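Local coordinates for protein pyrrolysyl-tRNA synthetase (Desulfitobacterium hafniense, PDB 3DSQ) that probably attaches pyrrolysine to its cognate tRNA at the expense of ATP, working as a class II aminoacyl-tRNA synthetase homodimer, at residues 189-192 and 193-196; 257-260 and 261-265. One frame throughout, in Å; residues are numbered along the deposited sequence.

Following the chain from the N terminus, strand 171-180 leads into helix 187-201, where interaction 1 links successive turns; the chain then returns to the sheet through strands 208-213, 219-225, 228-236 and 250-256. Strand 250-256 runs directly into helix 257-265, the site of interaction 2. Each contact joins residues about one turn apart on a single helix and closes no larger loop, and the two follow in series without nesting or crossing. The centres of interactions 1 and 2 are about 19 Å apart, and the two do not touch. Strand 250-256 connects them: helix 187-201 packs on it, and helix 257-265 continues from its end, reaching strands 171-180 and 228-236 and helix 72-85.

Interaction 1 (189-192 and 193-196); sequences QRLE and DMAR
Q189 sends CG away from its own backbone N and then bends at chi2 (62°), which swings the carboxamide along the helix towards D193, one turn later. D193 turns its CG the other way, beside its own N, which carries its carboxylate back over the Q189 carbonyl. The two side chains cross at about a right angle, with the amide and carboxylate planes 22° apart. NE2 of Q189 stands 2.5 Å from OD1 of D193, but the N-H points poorly (117°), so this weak hydrogen bond is doubtful in detail. The same carboxylate also sits close to a backbone acceptor, with OD2 of D193 3.0 Å from O of Q189, two acceptors with no hydrogen bond between them.

All this belongs to helix 187-201 of the class II synthetase core, which connects strands 171-180 and 208-213 and lies against the large sheet. The regular bonds run from N of D193, M194, A195 and R196 to the carbonyls four residues earlier; that from N of M194 to O of R190 (2.8 Å) is almost straight. On the buried side, CD2 of L191 meets SD of M194 at 4.3 Å, and both side chains rest on V251, while A195 packs against V223 and L253. R190 brings CD to 3.9 Å from OD2 of D193, yet its guanidinium turns elsewhere, to salt bridges with E179 and E186.

At the outer side E192 and R196 run alongside each other in the same direction. The E192 carboxylate lies over one face of the guanidinium, and OE2 of E192 comes within 3.3 Å of NH2 of R196. That oxygen is well out of the guanidinium plane, making the salt bridge purely electrostatic, with no N-H aimed at it.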
loop_
_atom_site.group_PDB
_atom_site.type_symbol
_atom_site.label_atom_id
_atom_site.label_comp_id
_atom_site.label_asym_id
_atom_site.label_seq_id
_atom_site.Cartn_x
_atom_site.Cartn_y
_atom_site.Cartn_z
ATOM N N GLN B 189 -29.557 3.649 5.545
ATOM C CA GLN B 189 -29.324 4.879 4.785
ATOM C C GLN B 189 -27.845 5.280 4.795
ATOM O O GLN B 189 -27.356 5.878 3.841
ATOM C CB GLN B 189 -30.189 6.022 5.334
ATOM C CG GLN B 189 -29.847 7.410 4.765
ATOM C CD GLN B 189 -30.040 7.520 3.253
ATOM O OE1 GLN B 189 -31.167 7.547 2.754
ATOM N NE2 GLN B 189 -28.934 7.581 2.520
ATOM N N ARG B 190 -27.131 4.964 5.873
ATOM C CA ARG B 190 -25.707 5.283 5.937
ATOM C C ARG B 190 -24.970 4.457 4.899
ATOM O O ARG B 190 -24.152 4.978 4.144
ATOM C CB ARG B 190 -25.131 4.969 7.314
ATOM C CG ARG B 190 -25.238 6.096 8.307
ATOM C CD ARG B 190 -24.520 7.353 7.836
ATOM N NE ARG B 190 -24.318 8.263 8.960
ATOM C CZ ARG B 190 -25.294 8.716 9.743
ATOM N NH1 ARG B 190 -26.546 8.351 9.517
ATOM N NH2 ARG B 190 -25.013 9.512 10.769
ATOM N N LEU B 191 -25.251 3.159 4.874
ATOM C CA LEU B 191 -24.626 2.279 3.904
ATOM C C LEU B 191 -24.849 2.853 2.507
ATOM O O LEU B 191 -23.940 2.849 1.678
ATOM C CB LEU B 191 -25.205 0.863 4.014
ATOM C CG LEU B 191 -24.683 0.092 5.240
ATOM C CD1 LEU B 191 -25.262 -1.312 5.267
ATOM C CD2 LEU B 191 -23.152 0.028 5.195
ATOM N N GLU B 192 -26.058 3.354 2.251
ATOM C CA GLU B 192 -26.368 3.959 0.957
ATOM C C GLU B 192 -25.473 5.171 0.737
ATOM O O GLU B 192 -24.841 5.301 -0.310
ATOM C CB GLU B 192 -27.828 4.421 0.892
ATOM C CG GLU B 192 -28.838 3.356 0.505
ATOM C CD GLU B 192 -30.167 3.967 0.065
ATOM O OE1 GLU B 192 -30.782 4.715 0.860
ATOM O OE2 GLU B 192 -30.593 3.701 -1.078
ATOM N N ASP B 193 -25.433 6.063 1.724
ATOM C CA ASP B 193 -24.609 7.263 1.634
ATOM C C ASP B 193 -23.169 6.898 1.285
ATOM O O ASP B 193 -22.587 7.444 0.347
ATOM C CB ASP B 193 -24.609 8.027 2.959
ATOM C CG ASP B 193 -25.988 8.523 3.359
ATOM O OD1 ASP B 193 -26.772 8.921 2.463
ATOM O OD2 ASP B 193 -26.275 8.534 4.578
ATOM N N MET B 194 -22.598 5.981 2.059
ATOM C CA MET B 194 -21.226 5.538 1.847
ATOM C C MET B 194 -21.024 5.024 0.431
ATOM O O MET B 194 -20.081 5.410 -0.245
ATOM C CB MET B 194 -20.873 4.434 2.843
ATOM C CG MET B 194 -21.087 4.829 4.289
ATOM S SD MET B 194 -20.591 3.517 5.417
ATOM C CE MET B 194 -19.346 4.350 6.347
ATOM N N ALA B 195 -21.911 4.142 -0.012
ATOM C CA ALA B 195 -21.819 3.587 -1.356
ATOM C C ALA B 195 -21.791 4.712 -2.393
ATOM O O ALA B 195 -20.921 4.753 -3.271
ATOM C CB ALA B 195 -22.995 2.674 -1.613
ATOM N N ARG B 196 -22.745 5.629 -2.278
ATOM C CA ARG B 196 -22.837 6.754 -3.198
ATOM C C ARG B 196 -21.593 7.629 -3.181
ATOM O O ARG B 196 -21.070 7.971 -4.241
ATOM C CB ARG B 196 -24.086 7.584 -2.880
ATOM C CG ARG B 196 -25.381 6.837 -3.165
ATOM C CD ARG B 196 -26.591 7.576 -2.623
ATOM N NE ARG B 196 -27.839 6.900 -2.963
ATOM C CZ ARG B 196 -29.003 7.132 -2.363
ATOM N NH1 ARG B 196 -29.082 8.024 -1.387
ATOM N NH2 ARG B 196 -30.087 6.468 -2.739
#

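Interaction 2 (257-260 and 261-265); sequences LERL and LMIRE
R259 and I263 cross obliquely one turn apart, with CG of R259 3.8 Å from CD1 of I263. The LERL sequence that follows strand 250-256 directly marks this strand-helix unit as class II motif 3, which in relatives contributes to the ATP site. R259 starts with CG opposite its backbone N (chi1 -179°) and stays extended to NE, leaving CD1 of I263 at the edge of the guanidinium, near its plane. The R259 side chain lies about 6 Å from the bound sodium ion. CE of M262 also approaches CG of R259, at 4.3 Å, through the bend at the end of the methionine chain.

The backbone hydrogen bonds of the helix include N of L261 to O of L257 (2.8 Å) and N of R264 to O of L260 (2.8 Å). L260 and I263 face strand 228-236, L257 and L261 lean on helix 72-85, and E258 hydrogen-bonds T173 on strand 171-180.

Near the C-terminal end, R264 bends back and offers a guanidinium face to CD2 of L261. NE of R264 is hydrogen-bonded to O of A202, and NH1 of R264 makes a hydrogen bond within a salt bridge to OE1 of E265 (3.2 Å), on the anti side of that carboxylate.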
loop_
_atom_site.group_PDB
_atom_site.type_symbol
_atom_site.label_atom_id
_atom_site.label_comp_id
_atom_site.label_asym_id
_atom_site.label_seq_id
_atom_site.Cartn_x
_atom_site.Cartn_y
_atom_site.Cartn_z
ATOM N N LEU B 257 -10.751 -2.469 -4.922
ATOM C CA LEU B 257 -10.450 -1.430 -5.909
ATOM C C LEU B 257 -10.059 -1.915 -7.304
ATOM O O LEU B 257 -10.461 -1.301 -8.302
ATOM C CB LEU B 257 -9.377 -0.469 -5.369
ATOM C CG LEU B 257 -9.751 0.251 -4.070
ATOM C CD1 LEU B 257 -8.764 1.371 -3.811
ATOM C CD2 LEU B 257 -11.177 0.812 -4.158
ATOM N N GLU B 258 -9.276 -2.991 -7.390
ATOM C CA GLU B 258 -8.894 -3.501 -8.703
ATOM C C GLU B 258 -10.155 -3.963 -9.413
ATOM O O GLU B 258 -10.328 -3.737 -10.613
ATOM C CB GLU B 258 -7.902 -4.677 -8.608
ATOM C CG GLU B 258 -6.508 -4.332 -8.068
ATOM C CD GLU B 258 -6.467 -4.270 -6.554
ATOM O OE1 GLU B 258 -7.498 -4.588 -5.927
ATOM O OE2 GLU B 258 -5.409 -3.914 -5.988
ATOM N N ARG B 259 -11.048 -4.603 -8.668
ATOM C CA ARG B 259 -12.287 -5.080 -9.256
ATOM C C ARG B 259 -13.154 -3.893 -9.691
ATOM O O ARG B 259 -13.803 -3.940 -10.731
ATOM C CB ARG B 259 -13.044 -5.963 -8.265
ATOM C CG ARG B 259 -14.336 -6.502 -8.827
ATOM C CD ARG B 259 -14.979 -7.534 -7.918
ATOM N NE ARG B 259 -16.266 -7.964 -8.463
ATOM C CZ ARG B 259 -17.016 -8.936 -7.951
ATOM N NH1 ARG B 259 -16.611 -9.593 -6.871
ATOM N NH2 ARG B 259 -18.174 -9.250 -8.524
ATOM N N LEU B 260 -13.167 -2.837 -8.886
ATOM C CA LEU B 260 -13.930 -1.644 -9.229
ATOM C C LEU B 260 -13.381 -1.104 -10.537
ATOM O O LEU B 260 -14.130 -0.835 -11.471
ATOM C CB LEU B 260 -13.785 -0.558 -8.155
ATOM C CG LEU B 260 -14.727 -0.470 -6.948
ATOM C CD1 LEU B 260 -14.560 0.915 -6.325
ATOM C CD2 LEU B 260 -16.182 -0.655 -7.362
ATOM N N LEU B 261 -12.059 -0.951 -10.596
ATOM C CA LEU B 261 -11.405 -0.438 -11.796
ATOM C C LEU B 261 -11.690 -1.273 -13.030
ATOM O O LEU B 261 -11.944 -0.727 -14.110
ATOM C CB LEU B 261 -9.888 -0.343 -11.588
ATOM C CG LEU B 261 -9.440 0.825 -10.710
ATOM C CD1 LEU B 261 -7.961 0.733 -10.469
ATOM C CD2 LEU B 261 -9.802 2.157 -11.376
ATOM N N MET B 262 -11.639 -2.595 -12.883
ATOM C CA MET B 262 -11.899 -3.470 -14.016
ATOM C C MET B 262 -13.314 -3.250 -14.562
ATOM O O MET B 262 -13.538 -3.230 -15.776
ATOM C CB MET B 262 -11.734 -4.934 -13.606
ATOM C CG MET B 262 -12.311 -5.918 -14.617
ATOM S SD MET B 262 -11.967 -7.641 -14.160
ATOM C CE MET B 262 -13.057 -7.824 -12.767
ATOM N N ILE B 263 -14.260 -3.093 -13.646
ATOM C CA ILE B 263 -15.658 -2.893 -13.990
ATOM C C ILE B 263 -15.903 -1.507 -14.602
ATOM O O ILE B 263 -16.598 -1.386 -15.600
ATOM C CB ILE B 263 -16.532 -3.127 -12.737
ATOM C CG1 ILE B 263 -16.456 -4.615 -12.363
ATOM C CG2 ILE B 263 -17.960 -2.684 -12.985
ATOM C CD1 ILE B 263 -17.059 -4.969 -11.014
ATOM N N ARG B 264 -15.314 -0.471 -14.026
ATOM C CA ARG B 264 -15.481 0.868 -14.564
ATOM C C ARG B 264 -14.851 0.972 -15.944
ATOM O O ARG B 264 -15.456 1.485 -16.879
ATOM C CB ARG B 264 -14.823 1.890 -13.643
ATOM C CG ARG B 264 -14.805 3.295 -14.201
ATOM C CD ARG B 264 -13.399 3.852 -14.180
ATOM N NE ARG B 264 -13.116 4.538 -12.931
ATOM C CZ ARG B 264 -11.916 4.970 -12.560
ATOM N NH1 ARG B 264 -10.862 4.788 -13.341
ATOM N NH2 ARG B 264 -11.776 5.606 -11.411
ATOM N N GLU B 265 -13.628 0.476 -16.065
ATOM C CA GLU B 265 -12.890 0.543 -17.316
ATOM C C GLU B 265 -13.252 -0.521 -18.336
ATOM O O GLU B 265 -12.927 -0.392 -19.513
ATOM C CB GLU B 265 -11.390 0.498 -17.019
ATOM C CG GLU B 265 -10.933 1.700 -16.214
ATOM C CD GLU B 265 -11.215 3.001 -16.948
ATOM O OE1 GLU B 265 -11.635 3.984 -16.302
ATOM O OE2 GLU B 265 -11.011 3.037 -18.178
#